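Peptide-binding protein (Photobacterium damsela subsp. piscicida, PDB 6SQX) is a secreted NlpC/P60 endopeptidase, probably of the cysteine type, that cleaves the peptidoglycan of potentially competing bacteria. Local coordinates at residues L128-N133 and L189-T194. Numbering follows the deposited sequence. Where two conformers were deposited one is given.
Sequences LKSFPN and LIHMST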
loop_
_atom_site.group_PDB
_atom_site.type_symbol
_atom_site.label_atom_id
_atom_site.label_comp_id
_atom_site.label_asym_id
_atom_site.label_seq_id
_atom_site.Cartn_x
_atom_site.Cartn_y
_atom_site.Cartn_z
ATOM N N LEU A 128 7.510 -5.732 -26.471
ATOM C CA LEU A 128 6.066 -5.497 -26.562
ATOM C C LEU A 128 5.465 -5.850 -27.913
ATOM O O LEU A 128 4.233 -5.967 -28.004
ATOM C CB LEU A 128 5.727 -4.036 -26.221
ATOM C CG LEU A 128 6.037 -3.629 -24.787
ATOM C CD1 LEU A 128 5.661 -2.171 -24.543
ATOM C CD2 LEU A 128 5.285 -4.577 -23.841
ATOM N N LYS A 129 6.283 -6.042 -28.940
ATOM C CA LYS A 129 5.713 -6.460 -30.214
ATOM C C LYS A 129 5.009 -7.812 -30.102
ATOM O O LYS A 129 4.121 -8.113 -30.914
ATOM C CB LYS A 129 6.774 -6.452 -31.320
ATOM C CG LYS A 129 7.909 -7.442 -31.098
ATOM C CD LYS A 129 8.801 -7.533 -32.341
ATOM C CE LYS A 129 9.791 -8.693 -32.243
ATOM N NZ LYS A 129 10.891 -8.445 -31.265
ATOM N N SER A 130 5.379 -8.631 -29.125
ATOM C CA SER A 130 4.765 -9.939 -28.927
ATOM C C SER A 130 3.684 -9.938 -27.842
ATOM O O SER A 130 3.218 -11.006 -27.448
ATOM C CB SER A 130 5.843 -10.980 -28.597
ATOM O OG SER A 130 6.411 -10.742 -27.316
ATOM N N PHE A 131 3.255 -8.770 -27.384
ATOM C CA PHE A 131 2.346 -8.684 -26.249
ATOM C C PHE A 131 0.962 -9.230 -26.599
ATOM O O PHE A 131 0.417 -8.908 -27.665
ATOM C CB PHE A 131 2.186 -7.218 -25.832
ATOM C CG PHE A 131 1.265 -7.022 -24.632
ATOM C CD1 PHE A 131 -0.115 -6.911 -24.808
ATOM C CD2 PHE A 131 1.772 -7.003 -23.323
ATOM C CE1 PHE A 131 -0.976 -6.770 -23.721
ATOM C CE2 PHE A 131 0.915 -6.839 -22.248
ATOM C CZ PHE A 131 -0.457 -6.728 -22.428
ATOM N N PRO A 132 0.335 -10.014 -25.701
ATOM C CA PRO A 132 0.898 -10.580 -24.471
ATOM C C PRO A 132 1.490 -11.951 -24.808
ATOM O O PRO A 132 0.810 -12.753 -25.472
ATOM C CB PRO A 132 -0.335 -10.694 -23.562
ATOM C CG PRO A 132 -1.481 -10.983 -24.505
ATOM C CD PRO A 132 -1.123 -10.261 -25.806
ATOM N N ASN A 133 2.735 -12.231 -24.414
ATOM C CA ASN A 133 3.405 -13.424 -24.926
ATOM C C ASN A 133 3.314 -14.639 -24.017
ATOM O O ASN A 133 3.908 -15.677 -24.344
ATOM C CB ASN A 133 4.859 -13.145 -25.321
ATOM C CG ASN A 133 5.746 -12.861 -24.131
ATOM O OD1 ASN A 133 5.390 -13.130 -22.979
ATOM N ND2 ASN A 133 6.928 -12.319 -24.406
ATOM N N LEU A 189 -0.474 -13.760 -14.908
ATOM C CA LEU A 189 0.771 -13.599 -15.644
ATOM C C LEU A 189 0.437 -13.076 -17.039
ATOM O O LEU A 189 -0.434 -13.638 -17.725
ATOM C CB LEU A 189 1.501 -14.944 -15.731
ATOM C CG LEU A 189 1.720 -15.668 -14.386
ATOM C CD1 LEU A 189 2.579 -16.897 -14.652
ATOM C CD2 LEU A 189 2.307 -14.802 -13.273
ATOM N N ILE A 190 1.110 -12.009 -17.480
ATOM C CA ILE A 190 0.747 -11.317 -18.715
ATOM C C ILE A 190 1.783 -11.527 -19.813
ATOM O O ILE A 190 1.439 -11.910 -20.939
ATOM C CB ILE A 190 0.516 -9.813 -18.460
ATOM C CG1 ILE A 190 -0.563 -9.589 -17.405
ATOM C CG2 ILE A 190 0.146 -9.084 -19.784
ATOM C CD1 ILE A 190 -0.421 -8.216 -16.729
ATOM N N HIS A 191 3.056 -11.266 -19.516
ATOM C CA HIS A 191 4.058 -11.121 -20.564
ATOM C C HIS A 191 5.423 -11.320 -19.930
ATOM O O HIS A 191 5.639 -10.916 -18.787
ATOM C CB HIS A 191 3.927 -9.702 -21.147
ATOM C CG HIS A 191 4.736 -9.464 -22.387
ATOM N ND1 HIS A 191 4.352 -9.930 -23.625
ATOM C CD2 HIS A 191 5.900 -8.792 -22.582
ATOM C CE1 HIS A 191 5.247 -9.574 -24.525
ATOM N NE2 HIS A 191 6.192 -8.871 -23.926
ATOM N N MET A 192 6.342 -11.947 -20.645
ATOM C CA MET A 192 7.668 -12.234 -20.102
ATOM C C MET A 192 8.729 -11.494 -20.912
ATOM O O MET A 192 8.627 -11.394 -22.145
ATOM C CB MET A 192 7.936 -13.763 -20.097
ATOM C CG MET A 192 9.278 -14.204 -19.493
ATOM S SD MET A 192 9.324 -15.964 -19.038
ATOM C CE MET A 192 8.468 -16.668 -20.429
ATOM N N SER A 193 9.750 -10.978 -20.226
ATOM C CA SER A 193 10.853 -10.291 -20.883
ATOM C C SER A 193 11.644 -11.251 -21.782
ATOM O O SER A 193 11.583 -12.477 -21.640
ATOM C CB SER A 193 11.765 -9.647 -19.838
ATOM O OG SER A 193 12.330 -10.653 -19.010
ATOM N N THR A 194 12.389 -10.673 -22.727
ATOM C CA THR A 194 13.152 -11.506 -23.653
ATOM C C THR A 194 14.173 -12.367 -22.917
ATOM O O THR A 194 14.362 -13.544 -23.262
ATOM C CB THR A 194 13.828 -10.644 -24.720
ATOM O OG1 THR A 194 12.827 -9.884 -25.417
ATOM C CG2 THR A 194 14.613 -11.506 -25.725
#
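The side-chain amide of N133 grips the backbone of M192 at both ends: OD1 accepts the M192 N-H at 2.8 Å, and ND2 donates to M192 O at 3.0 Å, nearly straight, in the carbonyl plane and onto a lone pair. The asparagine thus pairs with the end of strand 186-192 much as a neighbouring strand would. Its CG lies between backbone N and carbonyl carbon (chi1 69°), which folds the amide back over one face of the H191 imidazole; the two planes are only 16° apart, with N133 ND2 3.2 Å from H191 CE1. The backbone N-H of N133 meanwhile reaches ND1 of the same ring at 2.9 Å, tilted out of its plane, while H191 NE2 donates to M126 O. Held at both nitrogens, the imidazole is fixed in rotation. F131 CD2 lies over its opposite face, the two rings being inclined at 37°. F131 CE2 meets I190 CG2 in the conformer given, and P132, after a cis peptide bond, sets CB against I190 O. I190 and H191 form a classic beta bulge opposite L200 of strand 198-203. The contact thereby ties the loop following helix 118-126 to the SH3b1-type sheet, with L128 and F131 also packing on helix 90-102.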